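Local coordinates for PTS-dependent dihydroxyacetone kinase, ADP-binding subunit dhaL (PDB 3CR3), which binds ADP with two magnesium ions and, once the nucleotide is rephosphorylated by DhaM, passes the phosphoryl group to dihydroxyacetone held by DhaK, at residues L11-E16 with L187-A192; G30-G35 with I173-Q178; G115-Q118 with K122-V125. All coordinates share one frame; numbering follows the deposited sequence.

DhaL is an all-helical protein, and the three contacts are nested along its chain. Contact 1 pairs helix 4-20 with the C-terminal end of helix 175-191 and encloses contact 2, which brings the loop segment 30-35 to the start of that same helix; contact 3, in the loop between helices 100-115 and 125-136, lies inside both. Helix 175-191 therefore has its N-terminal end in the nucleotide site and its other end near both chain termini, with the centres of contacts 1 and 2 about 22 Å apart. Contacts 2 and 3, centres about 13 Å apart, touch each other and ADP: the first holds ribose and, through magnesium, the phosphates, the second adenine and the ribose O2'.

Contact 1. Residues L11-E16 with L187-A192; sequences LGKFNE and LLEVVA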
loop_
_atom_site.group_PDB
_atom_site.type_symbol
_atom_site.label_atom_id
_atom_site.label_comp_id
_atom_site.label_asym_id
_atom_site.label_seq_id
_atom_site.Cartn_x
_atom_site.Cartn_y
_atom_site.Cartn_z
ATOM N N LEU A 11 38.533 8.774 -7.866
ATOM C CA LEU A 11 37.531 8.262 -6.946
ATOM C C LEU A 11 37.831 8.634 -5.486
ATOM O O LEU A 11 36.910 8.842 -4.700
ATOM C CB LEU A 11 37.352 6.744 -7.120
ATOM C CG LEU A 11 36.678 6.353 -8.439
ATOM C CD1 LEU A 11 36.952 4.897 -8.815
ATOM C CD2 LEU A 11 35.179 6.633 -8.392
ATOM N N GLY A 12 39.113 8.731 -5.144
ATOM C CA GLY A 12 39.531 9.164 -3.811
ATOM C C GLY A 12 39.135 10.608 -3.558
ATOM O O GLY A 12 38.587 10.921 -2.505
ATOM N N LYS A 13 39.416 11.480 -4.532
ATOM C CA LYS A 13 39.014 12.887 -4.466
ATOM C C LYS A 13 37.504 13.052 -4.429
ATOM O O LYS A 13 37.005 13.921 -3.730
ATOM C CB LYS A 13 39.588 13.687 -5.634
ATOM C CG LYS A 13 41.081 13.970 -5.516
ATOM C CD LYS A 13 41.541 14.844 -6.671
ATOM C CE LYS A 13 43.007 15.223 -6.508
ATOM N NZ LYS A 13 43.231 16.039 -5.279
ATOM N N PHE A 14 36.787 12.231 -5.203
ATOM C CA PHE A 14 35.322 12.184 -5.172
ATOM C C PHE A 14 34.806 11.766 -3.785
ATOM O O PHE A 14 33.968 12.451 -3.204
ATOM C CB PHE A 14 34.775 11.266 -6.275
ATOM C CG PHE A 14 33.278 11.084 -6.230
ATOM C CD1 PHE A 14 32.415 12.186 -6.334
ATOM C CD2 PHE A 14 32.728 9.823 -6.093
ATOM C CE1 PHE A 14 31.035 12.016 -6.290
ATOM C CE2 PHE A 14 31.340 9.637 -6.064
ATOM C CZ PHE A 14 30.497 10.724 -6.152
ATOM N N ASN A 15 35.317 10.656 -3.249
ATOM C CA ASN A 15 34.998 10.264 -1.872
ATOM C C ASN A 15 35.217 11.408 -0.877
ATOM O O ASN A 15 34.398 11.602 0.017
ATOM C CB ASN A 15 35.807 9.038 -1.449
ATOM C CG ASN A 15 35.487 8.576 -0.031
ATOM O OD1 ASN A 15 34.329 8.406 0.340
ATOM N ND2 ASN A 15 36.530 8.359 0.764
ATOM N N GLU A 16 36.309 12.158 -1.047
ATOM C CA GLU A 16 36.622 13.307 -0.188
ATOM C C GLU A 16 35.571 14.418 -0.280
ATOM O O GLU A 16 35.140 14.940 0.732
ATOM C CB GLU A 16 38.014 13.876 -0.500
ATOM C CG GLU A 16 39.180 13.073 0.057
ATOM C CD GLU A 16 40.520 13.477 -0.546
ATOM O OE1 GLU A 16 40.682 14.660 -0.955
ATOM O OE2 GLU A 16 41.427 12.608 -0.612
ATOM N N LEU A 187 36.823 14.608 -11.501
ATOM C CA LEU A 187 37.269 14.043 -12.765
ATOM C C LEU A 187 38.107 15.051 -13.576
ATOM O O LEU A 187 39.212 14.734 -14.038
ATOM C CB LEU A 187 36.074 13.543 -13.588
ATOM C CG LEU A 187 36.445 12.857 -14.917
ATOM C CD1 LEU A 187 37.487 11.735 -14.718
ATOM C CD2 LEU A 187 35.215 12.318 -15.573
ATOM N N LEU A 188 37.567 16.256 -13.739
ATOM C CA LEU A 188 38.238 17.321 -14.487
ATOM C C LEU A 188 39.616 17.662 -13.906
ATOM O O LEU A 188 40.578 17.883 -14.649
ATOM C CB LEU A 188 37.347 18.572 -14.539
ATOM C CG LEU A 188 36.117 18.513 -15.448
ATOM C CD1 LEU A 188 35.451 19.874 -15.500
ATOM C CD2 LEU A 188 36.473 18.044 -16.859
ATOM N N GLU A 189 39.701 17.686 -12.578
ATOM C CA GLU A 189 40.970 17.909 -11.867
ATOM C C GLU A 189 42.084 16.923 -12.241
ATOM O O GLU A 189 43.254 17.306 -12.319
ATOM C CB GLU A 189 40.760 17.846 -10.352
ATOM C CG GLU A 189 39.913 18.973 -9.763
ATOM C CD GLU A 189 39.628 18.797 -8.271
ATOM O OE1 GLU A 189 40.057 17.780 -7.679
ATOM O OE2 GLU A 189 38.971 19.692 -7.687
ATOM N N VAL A 190 41.744 15.655 -12.440
ATOM C CA VAL A 190 42.791 14.653 -12.661
ATOM C C VAL A 190 43.000 14.378 -14.147
ATOM O O VAL A 190 44.070 13.929 -14.564
ATOM C CB VAL A 190 42.548 13.326 -11.878
ATOM C CG1 VAL A 190 41.921 13.598 -10.523
ATOM C CG2 VAL A 190 41.698 12.354 -12.671
ATOM N N VAL A 191 41.969 14.675 -14.931
ATOM C CA VAL A 191 41.921 14.319 -16.341
ATOM C C VAL A 191 42.274 15.509 -17.233
ATOM O O VAL A 191 43.140 15.390 -18.101
ATOM C CB VAL A 191 40.533 13.673 -16.698
ATOM C CG1 VAL A 191 39.956 14.201 -18.014
ATOM C CG2 VAL A 191 40.635 12.146 -16.692
ATOM N N ALA A 192 41.603 16.645 -17.007
ATOM C CA ALA A 192 41.788 17.876 -17.795
ATOM C C ALA A 192 41.799 17.631 -19.313
ATOM O O ALA A 192 42.585 18.232 -20.062
ATOM C CB ALA A 192 43.063 18.647 -17.331
HETATM O O HOH W 1 42.867 18.414 -6.450
#
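Lys13 and Glu189 meet on the surface of the protein, where helix 4-20 lies beside the last turns of helix 175-191. Their charged ends stay apart: NZ of Lys13 is 4.3 Å from OE1 of Glu189, beyond salt-bridge range. A water fills the role of intermediary, accepting from Lys13 NZ at 2.7 Å and donating to Glu189 OE1 at 3.1 Å. The opposite charges should still attract, though probably weakly, because solvent at the surface would screen them.

The closest direct touch is made by carbon. Lys13 CD comes within 3.4 Å of Glu189 OE1, the two chains crossing at a slant. The lysine runs straight as far as CE and then turns at its last torsion (chi4 -63°), which carries the ammonium group off to the water while the methylenes stay beside the carboxylate. Glu189 is extended beyond CG and reaches out from its helix to the same water.

Apolar packing is slight. CD of Lys13 also lies 4.1 Å from CG1 of Val190, the two side chains running past one another in opposite directions. Lysine suits this surface position, since its long aliphatic part can cover a valine while its charged end remains in water; the beta-branched valine offers a compact methyl to that chain.

Elsewhere along the interface Lys13 rests on Thr186 and Val190 on Glu9 and Trp10, while the buried Phe14 packs on Tyr182, Leu183 and Thr186 of helix 175-191 and on Met41 and Met45 of helix 37-54.

Contact 2. Residues G30-G35 with I173-Q178; sequences GPIGDG and IDPGTQ. With MG (magnesium ion), chain E; MG (magnesium ion), chain F; ADP (adenosine-5'-diphosphate), chain G.
Ile32 pushes its CD1 methyl against the backbone leading into helix 175-191, 3.7 Å from the carbonyl O of Ile173 and 4.0 Å from CD of Pro175. These van der Waals contacts, one with a carbonyl oxygen and one with the proline ring, join the segments directly. CG1 of Ile32 takes the position between backbone N and carbonyl carbon (chi1 57°), and the extended chain beyond it delivers CD1 to the proline ring. Proline suits the first turn of a helix, where its nitrogen needs no hydrogen to give; here its ring also lies along the ribose O3'.

Metal coordination belongs to Asp34. Its carboxylate bridges two magnesium ions, OD1 binding one at 2.1 Å and OD2 the other at 2.4 Å. Oxygen O1B of ADP binds both ions as well, and O1A joins the first, so that the cations probably offset the charge gathered by the carboxylates and phosphates. Asp29 and Asp36 complete the first ion's shell with a water, and Asp36 also belongs to the second site.

Hydrogen bonds fix the ribose. Asp174 OD1 accepts from O3' at 2.6 Å and OD2 from O2' at 2.8 Å, one carboxylate thus reading both hydroxyls, while Gly176 N donates to O3' (159°). Asp174 is also the N-cap: its OD2 takes Thr177 N from above the carboxylate plane and Thr177 OG1, at 2.7 Å, through its anti lone pair. These bonds hold the carboxylate in position for the sugar. Gly176, having no side chain, lets its backbone come close to the ribose.

Segment 30-35 lies in the loop between helices 22-28 and 37-54, with Pro175 touching Asp29 nearby; Ile173 and Gln178 pack on Leu28 of helix 22-28 and Val149 of helix 142-151.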
loop_
_atom_site.group_PDB
_atom_site.type_symbol
_atom_site.label_atom_id
_atom_site.label_comp_id
_atom_site.label_asym_id
_atom_site.label_seq_id
_atom_site.Cartn_x
_atom_site.Cartn_y
_atom_site.Cartn_z
ATOM N N GLY A 30 16.188 16.981 1.828
ATOM C CA GLY A 30 15.153 17.216 2.834
ATOM C C GLY A 30 13.839 17.727 2.258
ATOM O O GLY A 30 12.828 17.064 2.377
ATOM N N PRO A 31 13.844 18.922 1.632
ATOM C CA PRO A 31 12.595 19.479 1.101
ATOM C C PRO A 31 11.996 18.611 -0.004
ATOM O O PRO A 31 10.776 18.554 -0.167
ATOM C CB PRO A 31 13.033 20.847 0.549
ATOM C CG PRO A 31 14.313 21.160 1.272
ATOM C CD PRO A 31 14.977 19.836 1.409
ATOM N N ILE A 32 12.850 17.931 -0.754
ATOM C CA ILE A 32 12.396 17.171 -1.897
ATOM C C ILE A 32 12.794 15.706 -1.835
ATOM O O ILE A 32 12.997 15.078 -2.864
ATOM C CB ILE A 32 12.845 17.835 -3.240
ATOM C CG1 ILE A 32 14.381 17.997 -3.291
ATOM C CG2 ILE A 32 12.103 19.169 -3.427
ATOM C CD1 ILE A 32 14.940 18.481 -4.614
ATOM N N GLY A 33 12.901 15.158 -0.627
ATOM C CA GLY A 33 13.173 13.735 -0.477
ATOM C C GLY A 33 13.119 13.307 0.966
ATOM O O GLY A 33 12.378 13.882 1.764
ATOM N N ASP A 34 13.885 12.277 1.307
ATOM C CA ASP A 34 13.866 11.742 2.664
ATOM C C ASP A 34 15.096 12.075 3.507
ATOM O O ASP A 34 15.317 11.454 4.553
ATOM C CB ASP A 34 13.636 10.233 2.646
ATOM C CG ASP A 34 14.668 9.479 1.804
ATOM O OD1 ASP A 34 15.575 10.079 1.190
ATOM O OD2 ASP A 34 14.542 8.259 1.734
ATOM N N GLY A 35 15.877 13.056 3.068
ATOM C CA GLY A 35 16.993 13.584 3.852
ATOM C C GLY A 35 18.152 12.628 4.117
ATOM O O GLY A 35 18.754 12.667 5.200
ATOM N N ILE A 173 17.454 22.746 -4.952
ATOM C CA ILE A 173 18.518 22.093 -5.724
ATOM C C ILE A 173 18.441 20.562 -5.555
ATOM O O ILE A 173 18.264 20.076 -4.449
ATOM C CB ILE A 173 19.917 22.658 -5.323
ATOM C CG1 ILE A 173 19.991 24.149 -5.673
ATOM C CG2 ILE A 173 21.054 21.812 -5.948
ATOM C CD1 ILE A 173 21.180 24.917 -5.075
ATOM N N ASP A 174 18.537 19.822 -6.660
ATOM C CA ASP A 174 18.485 18.357 -6.642
ATOM C C ASP A 174 19.759 17.741 -6.036
ATOM O O ASP A 174 20.851 18.036 -6.493
ATOM C CB ASP A 174 18.326 17.830 -8.065
ATOM C CG ASP A 174 18.209 16.323 -8.114
ATOM O OD1 ASP A 174 17.306 15.766 -7.440
ATOM O OD2 ASP A 174 19.026 15.702 -8.817
ATOM N N PRO A 175 19.622 16.904 -4.997
ATOM C CA PRO A 175 20.821 16.324 -4.372
ATOM C C PRO A 175 21.701 15.422 -5.281
ATOM O O PRO A 175 22.911 15.541 -5.231
ATOM C CB PRO A 175 20.270 15.536 -3.167
ATOM C CG PRO A 175 18.819 15.414 -3.367
ATOM C CD PRO A 175 18.377 16.533 -4.293
ATOM N N GLY A 176 21.102 14.543 -6.078
ATOM C CA GLY A 176 21.841 13.727 -7.027
ATOM C C GLY A 176 22.611 14.554 -8.049
ATOM O O GLY A 176 23.710 14.171 -8.453
ATOM N N THR A 177 22.013 15.665 -8.500
ATOM C CA THR A 177 22.677 16.590 -9.417
ATOM C C THR A 177 23.948 17.143 -8.765
ATOM O O THR A 177 24.994 17.214 -9.407
ATOM C CB THR A 177 21.728 17.716 -9.872
ATOM O OG1 THR A 177 20.589 17.142 -10.530
ATOM C CG2 THR A 177 22.419 18.677 -10.853
ATOM N N GLN A 178 23.847 17.525 -7.493
ATOM C CA GLN A 178 24.993 18.008 -6.735
ATOM C C GLN A 178 26.057 16.932 -6.532
ATOM O O GLN A 178 27.250 17.197 -6.694
ATOM C CB GLN A 178 24.571 18.567 -5.363
ATOM C CG GLN A 178 25.721 19.129 -4.533
ATOM C CD GLN A 178 26.414 20.300 -5.176
ATOM O OE1 GLN A 178 27.396 20.141 -5.915
ATOM N NE2 GLN A 178 25.907 21.492 -4.916
HETATM MG MG MG E . 17.082 10.182 -0.253
HETATM MG MG MG F . 16.085 6.710 0.650
HETATM P PB ADP G . 16.260 8.112 -2.571
HETATM O O1B ADP G . 16.342 8.422 -1.111
HETATM O O2B ADP G . 15.829 6.713 -2.849
HETATM O O3B ADP G . 15.486 9.157 -3.376
HETATM P PA ADP G . 18.897 9.312 -2.776
HETATM O O1A ADP G . 18.364 10.345 -1.843
HETATM O O2A ADP G . 20.182 8.633 -2.363
HETATM O O3A ADP G . 17.786 8.178 -3.116
HETATM O "O5'" ADP G . 19.114 9.961 -4.238
HETATM C "C5'" ADP G . 18.195 10.934 -4.746
HETATM C "C4'" ADP G . 18.668 11.322 -6.131
HETATM O "O4'" ADP G . 18.543 10.235 -7.058
HETATM C "C3'" ADP G . 17.861 12.456 -6.737
HETATM O "O3'" ADP G . 18.408 13.701 -6.301
HETATM C "C2'" ADP G . 18.005 12.237 -8.242
HETATM O "O2'" ADP G . 19.105 12.953 -8.808
HETATM C "C1'" ADP G . 18.344 10.757 -8.367
HETATM N N9 ADP G . 17.207 10.036 -8.966
HETATM C C8 ADP G . 16.123 9.612 -8.281
HETATM N N7 ADP G . 15.266 8.988 -9.103
HETATM C C5 ADP G . 15.804 9.021 -10.337
HETATM C C6 ADP G . 15.404 8.544 -11.672
HETATM N N6 ADP G . 14.239 7.882 -11.810
HETATM N N1 ADP G . 16.243 8.771 -12.708
HETATM C C2 ADP G . 17.419 9.413 -12.559
HETATM N N3 ADP G . 17.836 9.876 -11.380
HETATM C C4 ADP G . 17.082 9.718 -10.255
HETATM O O HOH W 2 15.407 11.144 -1.601
HETATM O O HOH W 3 14.965 5.434 -0.985
#

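Contact 3. Residues G115-Q118 with K122-V125; sequences GKAQ and KTMV. With ADP (adenosine-5'-diphosphate), chain G.
The adenine pocket of DhaL is lined by Ala117 and Thr123, with Val125 behind them, where the chain doubles back between helices 100-115 and 125-136. Ala117 CB lies 3.8 Å from Thr123 OG1 and 3.9 Å from Val125 CG2, and it also touches N1 of the base. A single methyl suits a place shared by two side chains and a ring. Val125 spreads its branches: CG2 packs against Ala117 CB and CG1 lies by Gln118 O.

Thr123 lies over one face of the adenine, CB 3.4 Å from N3, with OG1 and CG2 also against the ring. With chi1 at 71°, OG1 can accept from Val125 N, a capping bond at the entry to helix 125-136 (137°), and it also donates to a water at 2.7 Å. That water donates in turn to Gln118 O, so it ties the two segments together.

Backbone atoms recognise the nucleotide. N6 of ADP donates to Gly115 O at 3.1 Å in a nearly straight bond (171°), and Met124 N, in a selenomethionine, donates to O2' at 3.2 Å. Gly115, without a side chain, lets the backbone lie close to the edge of the base.

The chemistry implies that the exocyclic amine is read by a carbonyl acceptor, consistent with a preference for adenine, while the threonine and alanine cover one side of the base.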
loop_
_atom_site.group_PDB
_atom_site.type_symbol
_atom_site.label_atom_id
_atom_site.label_comp_id
_atom_site.label_asym_id
_atom_site.label_seq_id
_atom_site.Cartn_x
_atom_site.Cartn_y
_atom_site.Cartn_z
ATOM N N GLY A 115 16.554 4.507 -14.590
ATOM C CA GLY A 115 15.546 5.349 -13.962
ATOM C C GLY A 115 14.550 5.944 -14.946
ATOM O O GLY A 115 13.576 6.542 -14.523
ATOM N N LYS A 116 14.798 5.788 -16.251
ATOM C CA LYS A 116 13.881 6.283 -17.317
ATOM C C LYS A 116 13.673 7.802 -17.351
ATOM O O LYS A 116 12.643 8.281 -17.831
ATOM C CB LYS A 116 12.516 5.556 -17.276
ATOM C CG LYS A 116 12.491 4.215 -18.024
ATOM C CD LYS A 116 13.172 3.108 -17.252
ATOM C CE LYS A 116 13.070 1.770 -17.979
ATOM N NZ LYS A 116 13.933 0.765 -17.310
ATOM N N ALA A 117 14.656 8.560 -16.873
ATOM C CA ALA A 117 14.534 10.008 -16.822
ATOM C C ALA A 117 15.001 10.641 -18.128
ATOM O O ALA A 117 15.998 10.223 -18.717
ATOM C CB ALA A 117 15.316 10.593 -15.624
ATOM N N GLN A 118 14.247 11.631 -18.581
ATOM C CA GLN A 118 14.645 12.456 -19.703
ATOM C C GLN A 118 15.422 13.644 -19.160
ATOM O O GLN A 118 15.337 13.960 -17.977
ATOM C CB GLN A 118 13.415 12.942 -20.463
ATOM C CG GLN A 118 12.682 11.848 -21.225
ATOM C CD GLN A 118 11.307 12.299 -21.680
ATOM O OE1 GLN A 118 10.292 11.825 -21.174
ATOM N NE2 GLN A 118 11.268 13.230 -22.620
ATOM N N LYS A 122 14.843 17.138 -13.612
ATOM C CA LYS A 122 15.403 17.481 -12.293
ATOM C C LYS A 122 16.054 16.277 -11.630
ATOM O O LYS A 122 15.754 15.958 -10.495
ATOM C CB LYS A 122 14.354 18.127 -11.368
ATOM C CG LYS A 122 14.900 19.017 -10.233
ATOM C CD LYS A 122 13.859 19.048 -9.107
ATOM C CE LYS A 122 14.140 20.062 -8.022
ATOM N NZ LYS A 122 13.951 21.479 -8.466
ATOM N N THR A 123 16.932 15.588 -12.352
ATOM C CA THR A 123 17.727 14.514 -11.749
ATOM C C THR A 123 19.175 14.660 -12.223
ATOM O O THR A 123 19.461 15.507 -13.073
ATOM C CB THR A 123 17.248 13.114 -12.165
ATOM O OG1 THR A 123 17.571 12.897 -13.545
ATOM C CG2 THR A 123 15.748 12.911 -11.934
HETATM N N MSE A 124 20.055 13.795 -11.701
HETATM C CA MSE A 124 21.461 13.712 -12.110
HETATM C C MSE A 124 21.645 13.537 -13.618
HETATM O O MSE A 124 22.663 13.901 -14.139
HETATM C CB MSE A 124 22.167 12.572 -11.372
HETATM C CG MSE A 124 21.670 11.170 -11.778
HETATM SE SE MSE A 124 22.517 9.742 -10.703
HETATM C CE MSE A 124 24.239 9.784 -11.432
ATOM N N VAL A 125 20.668 12.947 -14.296
ATOM C CA VAL A 125 20.642 12.864 -15.767
ATOM C C VAL A 125 20.934 14.231 -16.417
ATOM O O VAL A 125 21.628 14.319 -17.433
ATOM C CB VAL A 125 19.273 12.295 -16.263
ATOM C CG1 VAL A 125 19.067 12.527 -17.756
ATOM C CG2 VAL A 125 19.162 10.799 -15.950
HETATM P PB ADP G . 16.260 8.112 -2.571
HETATM O O1B ADP G . 16.342 8.422 -1.111
HETATM O O2B ADP G . 15.829 6.713 -2.849
HETATM O O3B ADP G . 15.486 9.157 -3.376
HETATM P PA ADP G . 18.897 9.312 -2.776
HETATM O O1A ADP G . 18.364 10.345 -1.843
HETATM O O2A ADP G . 20.182 8.633 -2.363
HETATM O O3A ADP G . 17.786 8.178 -3.116
HETATM O "O5'" ADP G . 19.114 9.961 -4.238
HETATM C "C5'" ADP G . 18.195 10.934 -4.746
HETATM C "C4'" ADP G . 18.668 11.322 -6.131
HETATM O "O4'" ADP G . 18.543 10.235 -7.058
HETATM C "C3'" ADP G . 17.861 12.456 -6.737
HETATM O "O3'" ADP G . 18.408 13.701 -6.301
HETATM C "C2'" ADP G . 18.005 12.237 -8.242
HETATM O "O2'" ADP G . 19.105 12.953 -8.808
HETATM C "C1'" ADP G . 18.344 10.757 -8.367
HETATM N N9 ADP G . 17.207 10.036 -8.966
HETATM C C8 ADP G . 16.123 9.612 -8.281
HETATM N N7 ADP G . 15.266 8.988 -9.103
HETATM C C5 ADP G . 15.804 9.021 -10.337
HETATM C C6 ADP G . 15.404 8.544 -11.672
HETATM N N6 ADP G . 14.239 7.882 -11.810
HETATM N N1 ADP G . 16.243 8.771 -12.708
HETATM C C2 ADP G . 17.419 9.413 -12.559
HETATM N N3 ADP G . 17.836 9.876 -11.380
HETATM C C4 ADP G . 17.082 9.718 -10.255
HETATM O O HOH W 4 16.529 14.481 -15.410
#